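Side-chain contact in cell division control protein 13 (Saccharomyces cerevisiae, PDB 4HCE), which acts in telomere maintenance, with a second oligonucleotide/oligosaccharide-binding domain whose dimerization is required for productive Stn1 binding: residues Leu10-Val13 with Gly14-Glu17. Sequence-based numbering, arbitrary orientation.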
# COMPACT_ATOMS: atom_id res chain seq x y z
N LEU B 10 8.74 0.48 12.58
CA LEU B 10 10.15 0.80 12.64
C LEU B 10 11.04 -0.44 12.66
O LEU B 10 12.25 -0.31 12.64
CB LEU B 10 10.41 1.67 13.88
CG LEU B 10 9.66 3.01 13.86
CD1 LEU B 10 9.85 3.74 15.19
CD2 LEU B 10 10.07 3.91 12.69
N ALA B 11 10.43 -1.64 12.67
CA ALA B 11 11.13 -2.94 12.75
C ALA B 11 12.06 -3.18 11.57
O ALA B 11 11.67 -2.97 10.42
CB ALA B 11 10.14 -4.09 12.88
N SER B 12 13.28 -3.61 11.86
CA SER B 12 14.29 -3.84 10.82
C SER B 12 14.02 -5.15 10.10
O SER B 12 13.31 -6.03 10.62
CB SER B 12 15.69 -3.91 11.44
OG SER B 12 15.83 -5.11 12.18
N VAL B 13 14.59 -5.28 8.91
CA VAL B 13 14.44 -6.47 8.08
C VAL B 13 15.03 -7.65 8.83
O VAL B 13 16.09 -7.53 9.41
CB VAL B 13 15.13 -6.25 6.71
CG1 VAL B 13 15.51 -7.58 6.03
CG2 VAL B 13 14.24 -5.37 5.82
N GLY B 14 14.32 -8.78 8.82
CA GLY B 14 14.69 -9.95 9.61
C GLY B 14 13.72 -10.20 10.77
O GLY B 14 13.56 -11.35 11.20
N SER B 15 13.08 -9.13 11.28
CA SER B 15 12.19 -9.25 12.44
C SER B 15 11.05 -10.20 12.16
O SER B 15 10.44 -10.17 11.08
CB SER B 15 11.58 -7.92 12.87
OG SER B 15 12.55 -6.95 13.09
N VAL B 16 10.73 -11.01 13.16
CA VAL B 16 9.55 -11.86 13.11
C VAL B 16 8.65 -11.52 14.31
O VAL B 16 9.09 -11.54 15.46
CB VAL B 16 9.95 -13.37 13.09
CG1 VAL B 16 8.73 -14.27 12.95
CG2 VAL B 16 10.92 -13.66 11.96
N GLU B 17 7.39 -11.22 14.03
CA GLU B 17 6.42 -10.93 15.08
C GLU B 17 5.20 -11.83 15.03
O GLU B 17 4.68 -12.16 13.95
CB GLU B 17 5.96 -9.46 15.05
CG GLU B 17 7.07 -8.45 15.34
CD GLU B 17 7.53 -8.39 16.81
OE1 GLU B 17 6.82 -8.88 17.71
OE2 GLU B 17 8.63 -7.84 17.07
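The carbonyl oxygen of Ser12 is gripped twice by one residue, Ser15. These four residues, Ser12 to Ser15, form a type II beta turn that reverses the chain between helix 4-8 and strand 16-27, the first strand of the OB fold. The backbone bond that closes the turn, Ser15 N to Ser12 O, is 3.2 Å long and fairly straight, with an angle of 160° at the hydrogen. The hydroxyl adds a shorter bond, Ser15 OG donating to Ser12 O over 2.7 Å. Neither donor lies in the plane of the carbonyl group: OG is tilted from it by 17° and N by more. OG can reach the same acceptor as its own amide because it stands beside the backbone N and anti to the carbonyl carbon (chi1 -54°).

Gly14 takes the third position of the turn with a positive phi, where a CB would be jammed against the carbonyl oxygen of Val13. The CB of Val13 is directed away from the residues that follow, yet CG1 lies 3.3 Å from Gly14 N. Just before the turn, the methyl of Ala11 points toward Ser15, CB to OG at 3.7 Å, and both residues also touch Trp123 on strand 120-129. Arg107 of strand 101-110 ties the bend to the sheet: its NE hydrogen-bonds to the Ala11 carbonyl oxygen, and its backbone makes hydrogen bonds with the backbones of Gly14 and Ser15. An alanine in place of Ser15 would probably leave the Ser12 carbonyl with the closing amide as its one donor from this turn, and the Ala11 methyl without its oxygen neighbour. The other hydroxyl of the turn stands farther off, with Ser12 OG 3.9 Å from Ser15 OG.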